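Local coordinates for protein nitroalkane oxidase (Podospora anserina, PDB 3MKH) that oxidises nitroalkanes to aldehydes or ketones with FAD and molecular oxygen, releasing nitrite and hydrogen peroxide, at residues A[280-285]-A[357-362]; A[361-366]-A[390-395]; A[273-278]-A[350-355]. One frame throughout, in Å; residues are numbered along the deposited sequence.

All three contacts are buried and essentially apolar, within the helical C-terminal domain of an acyl-CoA dehydrogenase fold. Interactions 3 and 1 are successive sections of one helix pair, 262-298 with 345-374, their centres about 10 Å apart; interaction 3 is built mainly of alanine, valine and glycine, whereas interaction 1 adds the sulfurs of Met285 and Cys359. Interaction 2 takes another face of helix 345-374, against segment 390-395, where helix 385-392 gives way to helix 394-397. Its segment 361-366 overlaps interaction 1 at Glu361 and Ala362, and the two touch, Met285 CG lying 3.6 Å from Ala363 CA. It approaches both the flavin and a third subunit; interactions 1 and 3 adjoin the second.

Interaction 1. Residues A[280-285]-A[357-362]; sequences MGVGLM and VFCSEA
Ala362 N donates a 2.9 Å hydrogen bond to Phe358 O, fixing the helical turn on which the thioether of Met285 comes to rest. Met285 starts with CG anti to its carbonyl carbon and runs straight through chi2, then bends at chi3 (73°); this bend turns the terminal methyl onto Ala362, with Met285 CE 3.8 Å from Ala362 CB. The sulfur lies beside the same residue, Met285 SD being 4.0 Å from Ala362 CB, so methyl and sulfur both cover the small alanine. One turn back on each helix, Gly281 faces Cys359 directly: Gly281 CA is 4.0 Å from Cys359 O. A methyl built on Gly281 would fall 2.8 Å from that oxygen, consistent with the close backbone approach depending on glycine at this place. Val282 adds a looser contact, its CG2 branch 4.5 Å from Cys359 SG. The axes of segments 280-285 and 357-362 approach to 8.2 Å and cross at 28°. Helix 311-340 packs along the same pair: Met285 touches its Gln323 and Thr324, Cys359 its Ala327 and Thr331. With Met285 cut back to an alanine, the methyl of Ala362 would probably lose its sulfur and methyl partners and a gap open between these turns. Chemically the contact rests on van der Waals and sulfur packing, while the hydrogen bonding of the backbone amides stays within each helix.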
ATOM      1  N   MET A 280      20.445  -7.589  -4.295  1.00 18.43           N
ATOM      2  CA  MET A 280      19.824  -8.877  -3.910  1.00 18.83           C
ATOM      3  C   MET A 280      18.320  -8.812  -4.120  1.00 21.05           C
ATOM      4  O   MET A 280      17.686  -9.780  -4.574  1.00 20.74           O
ATOM      5  CB  MET A 280      20.092  -9.214  -2.440  1.00 19.99           C
ATOM      6  CG  MET A 280      21.556  -9.315  -2.077  1.00 20.47           C
ATOM      7  SD  MET A 280      21.749  -9.629  -0.307  1.00 24.64           S
ATOM      8  CE  MET A 280      23.504  -9.919  -0.255  1.00 27.88           C
ATOM      9  N   GLY A 281      17.746  -7.680  -3.739  1.00 18.25           N
ATOM     10  CA  GLY A 281      16.334  -7.425  -3.969  1.00 20.32           C
ATOM     11  C   GLY A 281      15.960  -7.541  -5.441  1.00 19.27           C
ATOM     12  O   GLY A 281      14.983  -8.220  -5.794  1.00 18.87           O
ATOM     13  N   VAL A 282      16.731  -6.877  -6.301  1.00 16.72           N
ATOM     14  CA  VAL A 282      16.494  -6.933  -7.741  1.00 19.49           C
ATOM     15  C   VAL A 282      16.552  -8.364  -8.256  1.00 18.73           C
ATOM     16  O   VAL A 282      15.730  -8.775  -9.077  1.00 19.14           O
ATOM     17  CB  VAL A 282      17.522  -6.071  -8.537  1.00 18.81           C
ATOM     18  CG1 VAL A 282      17.267  -6.182 -10.045  1.00 18.43           C
ATOM     19  CG2 VAL A 282      17.485  -4.610  -8.073  1.00 18.35           C
ATOM     20  N   GLY A 283      17.533  -9.124  -7.775  1.00 20.12           N
ATOM     21  CA  GLY A 283      17.700 -10.504  -8.210  1.00 18.36           C
ATOM     22  C   GLY A 283      16.506 -11.382  -7.862  1.00 19.90           C
ATOM     23  O   GLY A 283      16.057 -12.192  -8.674  1.00 18.32           O
ATOM     24  N   LEU A 284      15.998 -11.250  -6.640  1.00 18.87           N
ATOM     25  CA  LEU A 284      14.826 -12.039  -6.261  1.00 20.96           C
ATOM     26  C   LEU A 284      13.597 -11.609  -7.059  1.00 17.53           C
ATOM     27  O   LEU A 284      12.772 -12.440  -7.411  1.00 18.93           O
ATOM     28  CB  LEU A 284      14.524 -11.904  -4.769  1.00 18.48           C
ATOM     29  CG  LEU A 284      15.550 -12.440  -3.785  1.00 21.78           C
ATOM     30  CD1 LEU A 284      15.070 -12.184  -2.348  1.00 20.52           C
ATOM     31  CD2 LEU A 284      15.812 -13.939  -4.030  1.00 22.77           C
ATOM     32  N   MET A 285      13.471 -10.308  -7.317  1.00 19.47           N
ATOM     33  CA  MET A 285      12.325  -9.797  -8.068  1.00 18.35           C
ATOM     34  C   MET A 285      12.351 -10.330  -9.486  1.00 20.52           C
ATOM     35  O   MET A 285      11.339 -10.803 -10.005  1.00 19.56           O
ATOM     36  CB  MET A 285      12.307  -8.265  -8.056  1.00 18.08           C
ATOM     37  CG  MET A 285      12.072  -7.707  -6.647  1.00 23.31           C
ATOM     38  SD  MET A 285      12.272  -5.919  -6.497  1.00 22.75           S
ATOM     39  CE  MET A 285      10.785  -5.368  -7.340  1.00 19.13           C
ATOM     40  N   VAL A 357      16.534   0.140   1.462  1.00 21.72           N
ATOM     41  CA  VAL A 357      15.165   0.163   1.954  1.00 19.86           C
ATOM     42  C   VAL A 357      14.148  -0.090   0.842  1.00 22.10           C
ATOM     43  O   VAL A 357      13.218  -0.869   1.011  1.00 20.24           O
ATOM     44  CB  VAL A 357      14.840   1.487   2.676  1.00 22.84           C
ATOM     45  CG1 VAL A 357      13.355   1.541   3.049  1.00 20.29           C
ATOM     46  CG2 VAL A 357      15.728   1.636   3.905  1.00 20.36           C
ATOM     47  N   PHE A 358      14.317   0.562  -0.303  1.00 22.27           N
ATOM     48  CA  PHE A 358      13.333   0.428  -1.381  1.00 19.98           C
ATOM     49  C   PHE A 358      13.264  -1.001  -1.924  1.00 22.84           C
ATOM     50  O   PHE A 358      12.188  -1.567  -2.069  1.00 21.16           O
ATOM     51  CB  PHE A 358      13.649   1.390  -2.542  1.00 20.97           C
ATOM     52  CG  PHE A 358      12.704   1.259  -3.724  1.00 23.06           C
ATOM     53  CD1 PHE A 358      12.967   0.362  -4.750  1.00 21.21           C
ATOM     54  CD2 PHE A 358      11.542   2.012  -3.788  1.00 24.25           C
ATOM     55  CE1 PHE A 358      12.098   0.238  -5.842  1.00 24.00           C
ATOM     56  CE2 PHE A 358      10.673   1.895  -4.862  1.00 25.83           C
ATOM     57  CZ  PHE A 358      10.949   1.007  -5.896  1.00 24.56           C
ATOM     58  N   CYS A 359      14.432  -1.552  -2.252  1.00 21.15           N
ATOM     59  CA  CYS A 359      14.530  -2.820  -2.949  1.00 21.58           C
ATOM     60  C   CYS A 359      14.201  -3.997  -2.028  1.00 20.97           C
ATOM     61  O   CYS A 359      13.585  -4.965  -2.468  1.00 20.44           O
ATOM     62  CB  CYS A 359      15.928  -3.003  -3.558  1.00 21.23           C
ATOM     63  SG  CYS A 359      16.367  -1.750  -4.832  1.00 23.30           S
ATOM     64  N   SER A 360      14.609  -3.918  -0.763  1.00 19.83           N
ATOM     65  CA  SER A 360      14.319  -5.016   0.165  1.00 20.50           C
ATOM     66  C   SER A 360      12.811  -5.160   0.310  1.00 22.55           C
ATOM     67  O   SER A 360      12.280  -6.263   0.267  1.00 19.66           O
ATOM     68  CB  SER A 360      14.980  -4.799   1.536  1.00 20.42           C
ATOM     69  OG  SER A 360      14.474  -3.628   2.157  1.00 19.38           O
ATOM     70  N   GLU A 361      12.111  -4.041   0.447  1.00 21.94           N
ATOM     71  CA  GLU A 361      10.674  -4.092   0.682  1.00 23.76           C
ATOM     72  C   GLU A 361       9.919  -4.403  -0.608  1.00 23.87           C
ATOM     73  O   GLU A 361       8.918  -5.134  -0.598  1.00 20.22           O
ATOM     74  CB  GLU A 361      10.191  -2.799   1.365  1.00 21.95           C
ATOM     75  CG  GLU A 361      10.683  -2.748   2.811  1.00 26.32           C
ATOM     76  CD  GLU A 361      10.335  -1.466   3.556  1.00 28.99           C
ATOM     77  OE1 GLU A 361       9.489  -0.681   3.070  1.00 32.31           O
ATOM     78  OE2 GLU A 361      10.911  -1.262   4.647  1.00 29.33           O
ATOM     79  N   ALA A 362      10.427  -3.885  -1.721  1.00 21.32           N
ATOM     80  CA  ALA A 362       9.857  -4.214  -3.022  1.00 22.41           C
ATOM     81  C   ALA A 362       9.992  -5.701  -3.378  1.00 21.50           C
ATOM     82  O   ALA A 362       9.122  -6.256  -4.042  1.00 20.92           O
ATOM     83  CB  ALA A 362      10.457  -3.342  -4.115  1.00 20.91           C
TER

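Interaction 2. Residues A[361-366]-A[390-395]; sequences EAAVKA and NTAVVL
Ala392 sets its methyl against the backbone of the turn carrying Ala363 and Val364, and the nearest pair of alpha carbons, Val364 CA and Ala392 CA, is only 5.2 Å apart. Its CB meets Ala363 O at 3.9 Å and, almost as near, the methyl of the same alanine, Ala363 CB, at 4.2 Å. The carbonyl of Ala392 is covered in turn by Val364, whose CG2 branch reaches to 3.4 Å from Ala392 O. That oxygen also accepts a hydrogen bond from Leu395 N (2.9 Å), so a polar atom facing a methyl group is still satisfied within its own turn. Next comes Val393, crossed at about a right angle by the side chain of Val364. With Val364 CG1 anti to the backbone N (chi1 178°), the two branches divide the work: CG2 is directed at the main chain, 3.8 Å from Val393 CA, while CG1 meets Val393 CG1 at 4.1 Å. Val394 points away from helix 345-374 and touches the FAD and, on a third subunit, Tyr379. Leu395 returns to the contact, its CD1 branch lying 4.0 Å from Ala363 CB, and its carbonyl accepts a hydrogen bond from Lys356. Val364 and Val393 further pack on Thr368 and Leu389 of the third subunit. Methyl groups thus make the contact itself, while the polar atoms bond within their own turn (Leu395 N to Ala392 O) or to Lys356; the result seats the turn bearing the flavin-touching Val394 on helix 345-374, next to a subunit interface.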
ATOM      1  N   GLU A 361      12.111  -4.041   0.447  1.00 21.94           N
ATOM      2  CA  GLU A 361      10.674  -4.092   0.682  1.00 23.76           C
ATOM      3  C   GLU A 361       9.919  -4.403  -0.608  1.00 23.87           C
ATOM      4  O   GLU A 361       8.918  -5.134  -0.598  1.00 20.22           O
ATOM      5  CB  GLU A 361      10.191  -2.799   1.365  1.00 21.95           C
ATOM      6  CG  GLU A 361      10.683  -2.748   2.811  1.00 26.32           C
ATOM      7  CD  GLU A 361      10.335  -1.466   3.556  1.00 28.99           C
ATOM      8  OE1 GLU A 361       9.489  -0.681   3.070  1.00 32.31           O
ATOM      9  OE2 GLU A 361      10.911  -1.262   4.647  1.00 29.33           O
ATOM     10  N   ALA A 362      10.427  -3.885  -1.721  1.00 21.32           N
ATOM     11  CA  ALA A 362       9.857  -4.214  -3.022  1.00 22.41           C
ATOM     12  C   ALA A 362       9.992  -5.701  -3.378  1.00 21.50           C
ATOM     13  O   ALA A 362       9.122  -6.256  -4.042  1.00 20.92           O
ATOM     14  CB  ALA A 362      10.457  -3.342  -4.115  1.00 20.91           C
ATOM     15  N   ALA A 363      11.078  -6.345  -2.952  1.00 19.78           N
ATOM     16  CA  ALA A 363      11.212  -7.798  -3.137  1.00 18.61           C
ATOM     17  C   ALA A 363      10.138  -8.611  -2.393  1.00 17.86           C
ATOM     18  O   ALA A 363       9.543  -9.555  -2.949  1.00 17.56           O
ATOM     19  CB  ALA A 363      12.631  -8.269  -2.734  1.00 17.94           C
ATOM     20  N   VAL A 364       9.893  -8.267  -1.135  1.00 16.45           N
ATOM     21  CA  VAL A 364       8.840  -8.948  -0.367  1.00 18.87           C
ATOM     22  C   VAL A 364       7.463  -8.768  -1.039  1.00 22.37           C
ATOM     23  O   VAL A 364       6.735  -9.737  -1.254  1.00 22.40           O
ATOM     24  CB  VAL A 364       8.801  -8.451   1.105  1.00 19.17           C
ATOM     25  CG1 VAL A 364       7.674  -9.131   1.882  1.00 24.49           C
ATOM     26  CG2 VAL A 364      10.168  -8.683   1.775  1.00 17.65           C
ATOM     27  N   LYS A 365       7.131  -7.530  -1.396  1.00 21.11           N
ATOM     28  CA  LYS A 365       5.887  -7.221  -2.114  1.00 24.62           C
ATOM     29  C   LYS A 365       5.769  -7.957  -3.471  1.00 22.84           C
ATOM     30  O   LYS A 365       4.707  -8.448  -3.818  1.00 21.37           O
ATOM     31  CB  LYS A 365       5.755  -5.696  -2.280  1.00 24.08           C
ATOM     32  CG  LYS A 365       4.612  -5.199  -3.176  1.00 30.25           C
ATOM     33  CD  LYS A 365       3.252  -5.740  -2.753  1.00 35.42           C
ATOM     34  CE  LYS A 365       2.101  -4.880  -3.331  1.00 41.41           C
ATOM     35  NZ  LYS A 365       2.309  -4.412  -4.761  1.00 40.20           N
ATOM     36  N   ALA A 366       6.866  -8.045  -4.221  1.00 18.43           N
ATOM     37  CA  ALA A 366       6.873  -8.782  -5.476  1.00 19.76           C
ATOM     38  C   ALA A 366       6.583 -10.257  -5.263  1.00 19.79           C
ATOM     39  O   ALA A 366       5.875 -10.872  -6.059  1.00 22.09           O
ATOM     40  CB  ALA A 366       8.217  -8.631  -6.179  1.00 18.06           C
ATOM     41  N   ASN A 390      10.362 -16.575   1.315  1.00 17.99           N
ATOM     42  CA  ASN A 390      11.119 -16.788   2.537  1.00 22.00           C
ATOM     43  C   ASN A 390      12.573 -16.342   2.461  1.00 20.30           C
ATOM     44  O   ASN A 390      13.231 -16.192   3.487  1.00 21.50           O
ATOM     45  CB  ASN A 390      11.006 -18.229   3.004  1.00 19.76           C
ATOM     46  CG  ASN A 390       9.668 -18.500   3.644  1.00 22.03           C
ATOM     47  OD1 ASN A 390       9.359 -17.933   4.679  1.00 24.03           O
ATOM     48  ND2 ASN A 390       8.846 -19.321   3.003  1.00 24.68           N
ATOM     49  N   THR A 391      13.065 -16.126   1.250  1.00 16.92           N
ATOM     50  CA  THR A 391      14.369 -15.482   1.073  1.00 16.83           C
ATOM     51  C   THR A 391      14.183 -13.975   1.179  1.00 19.23           C
ATOM     52  O   THR A 391      14.919 -13.275   1.885  1.00 21.19           O
ATOM     53  CB  THR A 391      14.989 -15.862  -0.300  1.00 19.32           C
ATOM     54  OG1 THR A 391      15.133 -17.287  -0.376  1.00 21.17           O
ATOM     55  CG2 THR A 391      16.372 -15.200  -0.490  1.00 18.70           C
ATOM     56  N   ALA A 392      13.171 -13.472   0.485  1.00 17.54           N
ATOM     57  CA  ALA A 392      12.958 -12.033   0.389  1.00 20.34           C
ATOM     58  C   ALA A 392      12.704 -11.369   1.745  1.00 20.37           C
ATOM     59  O   ALA A 392      13.161 -10.235   1.992  1.00 17.80           O
ATOM     60  CB  ALA A 392      11.793 -11.738  -0.591  1.00 16.60           C
ATOM     61  N   VAL A 393      11.992 -12.054   2.642  1.00 18.18           N
ATOM     62  CA  VAL A 393      11.644 -11.396   3.909  1.00 21.69           C
ATOM     63  C   VAL A 393      12.841 -11.070   4.801  1.00 16.65           C
ATOM     64  O   VAL A 393      12.723 -10.245   5.704  1.00 20.02           O
ATOM     65  CB  VAL A 393      10.555 -12.147   4.730  1.00 24.55           C
ATOM     66  CG1 VAL A 393       9.283 -12.251   3.939  1.00 25.12           C
ATOM     67  CG2 VAL A 393      11.050 -13.505   5.166  1.00 22.03           C
ATOM     68  N   VAL A 394      13.986 -11.706   4.565  1.00 18.34           N
ATOM     69  CA  VAL A 394      15.190 -11.335   5.301  1.00 20.72           C
ATOM     70  C   VAL A 394      15.764  -9.962   4.884  1.00 20.18           C
ATOM     71  O   VAL A 394      16.475  -9.322   5.646  1.00 19.41           O
ATOM     72  CB  VAL A 394      16.298 -12.397   5.173  1.00 21.87           C
ATOM     73  CG1 VAL A 394      17.194 -12.098   3.961  1.00 23.53           C
ATOM     74  CG2 VAL A 394      17.107 -12.442   6.450  1.00 22.29           C
ATOM     75  N   LEU A 395      15.478  -9.525   3.667  1.00 20.15           N
ATOM     76  CA  LEU A 395      16.173  -8.348   3.136  1.00 21.01           C
ATOM     77  C   LEU A 395      15.903  -7.067   3.932  1.00 21.66           C
ATOM     78  O   LEU A 395      16.835  -6.317   4.215  1.00 21.68           O
ATOM     79  CB  LEU A 395      15.884  -8.161   1.637  1.00 18.89           C
ATOM     80  CG  LEU A 395      16.342  -9.338   0.749  1.00 19.95           C
ATOM     81  CD1 LEU A 395      16.031  -9.004  -0.714  1.00 18.03           C
ATOM     82  CD2 LEU A 395      17.843  -9.659   0.914  1.00 20.84           C
TER

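Interaction 3. Residues A[273-278]-A[350-355]; sequences SAVLVG and ELALAA
Apolar contact between side chains comes from Val275 and Ala274, both meeting Ala352. The rotation of Val275 about CA-CB (chi1 175°) sets CG2 opposite its own carbonyl carbon and against the other helix, where Val275 CG2 lies 3.6 Å from Ala352 CB. The methyls Ala274 CB and Ala352 CB are further apart, at 4.3 Å. A second kind of contact sets carbon against main chain. Ala274 CB sits 3.6 Å from Ala352 O, and Gly278 CA reaches 3.9 Å from Ala355 O. Gly278 has no side chain to hold the helices apart; a CB added there would fall 3.3 Å from Ala355 CB. Such small residues are consistent with the axes of segments 273-278 and 350-355 coming within 7.5 Å, at a crossing angle of 35°. Among its neighbours, this section of the pair is flanked by helix 311-340, where Val275 touches Ala335 and Met338, and by helix 402-415, where Ala274 and Leu353 both touch Arg406. Ser273 OG is hydrogen-bonded to Asp399, the inferred proton acceptor, and Val275 also touches Leu75 of helix 75-88, which puts this section beside the active-site aspartate and against that helix.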
ATOM      1  N   SER A 273      27.352  -2.314   1.746  1.00 24.67           N
ATOM      2  CA  SER A 273      26.528  -3.520   1.734  1.00 24.05           C
ATOM      3  C   SER A 273      25.068  -3.183   1.407  1.00 25.45           C
ATOM      4  O   SER A 273      24.360  -3.985   0.790  1.00 23.36           O
ATOM      5  CB  SER A 273      26.618  -4.265   3.068  1.00 27.72           C
ATOM      6  OG  SER A 273      26.014  -3.509   4.107  1.00 32.92           O
ATOM      7  N   ALA A 274      24.631  -1.995   1.827  1.00 22.39           N
ATOM      8  CA  ALA A 274      23.270  -1.516   1.546  1.00 25.61           C
ATOM      9  C   ALA A 274      22.979  -1.496   0.037  1.00 22.27           C
ATOM     10  O   ALA A 274      21.882  -1.852  -0.406  1.00 20.13           O
ATOM     11  CB  ALA A 274      23.063  -0.114   2.151  1.00 19.93           C
ATOM     12  N   VAL A 275      23.962  -1.063  -0.743  1.00 21.55           N
ATOM     13  CA  VAL A 275      23.826  -1.046  -2.202  1.00 22.80           C
ATOM     14  C   VAL A 275      23.631  -2.468  -2.714  1.00 20.07           C
ATOM     15  O   VAL A 275      22.784  -2.731  -3.568  1.00 22.38           O
ATOM     16  CB  VAL A 275      25.068  -0.402  -2.887  1.00 21.48           C
ATOM     17  CG1 VAL A 275      24.972  -0.493  -4.422  1.00 19.88           C
ATOM     18  CG2 VAL A 275      25.243   1.059  -2.444  1.00 21.69           C
ATOM     19  N   LEU A 276      24.412  -3.393  -2.168  1.00 22.37           N
ATOM     20  CA  LEU A 276      24.397  -4.776  -2.634  1.00 23.41           C
ATOM     21  C   LEU A 276      23.121  -5.496  -2.198  1.00 21.30           C
ATOM     22  O   LEU A 276      22.662  -6.399  -2.882  1.00 19.77           O
ATOM     23  CB  LEU A 276      25.646  -5.521  -2.165  1.00 23.72           C
ATOM     24  CG  LEU A 276      26.852  -5.488  -3.127  1.00 32.12           C
ATOM     25  CD1 LEU A 276      26.810  -4.355  -4.148  1.00 27.05           C
ATOM     26  CD2 LEU A 276      28.172  -5.543  -2.396  1.00 31.59           C
ATOM     27  N   VAL A 277      22.552  -5.083  -1.069  1.00 21.59           N
ATOM     28  CA  VAL A 277      21.230  -5.561  -0.666  1.00 22.18           C
ATOM     29  C   VAL A 277      20.158  -5.110  -1.666  1.00 23.30           C
ATOM     30  O   VAL A 277      19.206  -5.852  -1.958  1.00 22.29           O
ATOM     31  CB  VAL A 277      20.857  -5.127   0.781  1.00 22.04           C
ATOM     32  CG1 VAL A 277      19.363  -5.384   1.059  1.00 22.20           C
ATOM     33  CG2 VAL A 277      21.726  -5.887   1.793  1.00 20.92           C
ATOM     34  N   GLY A 278      20.324  -3.903  -2.200  1.00 20.62           N
ATOM     35  CA  GLY A 278      19.476  -3.442  -3.289  1.00 20.15           C
ATOM     36  C   GLY A 278      19.527  -4.460  -4.416  1.00 21.11           C
ATOM     37  O   GLY A 278      18.501  -4.957  -4.910  1.00 21.04           O
ATOM     38  N   GLU A 350      23.042   8.589   1.625  1.00 22.36           N
ATOM     39  CA  GLU A 350      21.581   8.574   1.597  1.00 21.73           C
ATOM     40  C   GLU A 350      21.017   7.689   0.482  1.00 22.16           C
ATOM     41  O   GLU A 350      19.993   7.023   0.669  1.00 21.13           O
ATOM     42  CB  GLU A 350      20.998   9.996   1.457  1.00 22.04           C
ATOM     43  CG  GLU A 350      19.493  10.027   1.770  1.00 22.69           C
ATOM     44  CD  GLU A 350      18.781  11.296   1.290  1.00 32.08           C
ATOM     45  OE1 GLU A 350      19.123  11.807   0.203  1.00 30.02           O
ATOM     46  OE2 GLU A 350      17.858  11.769   1.999  1.00 31.74           O
ATOM     47  N   LEU A 351      21.672   7.694  -0.679  1.00 22.74           N
ATOM     48  CA  LEU A 351      21.207   6.877  -1.800  1.00 19.47           C
ATOM     49  C   LEU A 351      21.434   5.385  -1.554  1.00 22.65           C
ATOM     50  O   LEU A 351      20.607   4.567  -1.941  1.00 23.12           O
ATOM     51  CB  LEU A 351      21.880   7.300  -3.108  1.00 22.30           C
ATOM     52  CG  LEU A 351      21.537   8.715  -3.606  1.00 26.45           C
ATOM     53  CD1 LEU A 351      22.129   8.945  -5.002  1.00 25.70           C
ATOM     54  CD2 LEU A 351      20.035   8.959  -3.609  1.00 26.42           C
ATOM     55  N   ALA A 352      22.556   5.033  -0.929  1.00 22.47           N
ATOM     56  CA  ALA A 352      22.805   3.634  -0.585  1.00 20.17           C
ATOM     57  C   ALA A 352      21.705   3.127   0.344  1.00 20.61           C
ATOM     58  O   ALA A 352      21.119   2.092   0.090  1.00 20.88           O
ATOM     59  CB  ALA A 352      24.173   3.463   0.071  1.00 21.79           C
ATOM     60  N   LEU A 353      21.454   3.858   1.426  1.00 20.04           N
ATOM     61  CA  LEU A 353      20.351   3.549   2.341  1.00 20.43           C
ATOM     62  C   LEU A 353      19.006   3.437   1.620  1.00 23.67           C
ATOM     63  O   LEU A 353      18.211   2.517   1.886  1.00 22.82           O
ATOM     64  CB  LEU A 353      20.253   4.616   3.426  1.00 20.95           C
ATOM     65  CG  LEU A 353      21.488   4.753   4.318  1.00 28.55           C
ATOM     66  CD1 LEU A 353      21.481   6.098   5.056  1.00 27.01           C
ATOM     67  CD2 LEU A 353      21.539   3.599   5.290  1.00 27.11           C
ATOM     68  N   ALA A 354      18.745   4.366   0.708  1.00 19.93           N
ATOM     69  CA  ALA A 354      17.498   4.328  -0.064  1.00 21.57           C
ATOM     70  C   ALA A 354      17.354   3.045  -0.885  1.00 20.52           C
ATOM     71  O   ALA A 354      16.266   2.433  -0.919  1.00 21.59           O
ATOM     72  CB  ALA A 354      17.388   5.558  -0.978  1.00 21.02           C
ATOM     73  N   ALA A 355      18.431   2.637  -1.559  1.00 19.31           N
ATOM     74  CA  ALA A 355      18.360   1.439  -2.393  1.00 19.92           C
ATOM     75  C   ALA A 355      18.051   0.246  -1.502  1.00 21.71           C
ATOM     76  O   ALA A 355      17.206  -0.578  -1.835  1.00 20.42           O
ATOM     77  CB  ALA A 355      19.673   1.196  -3.168  1.00 20.59           C
TER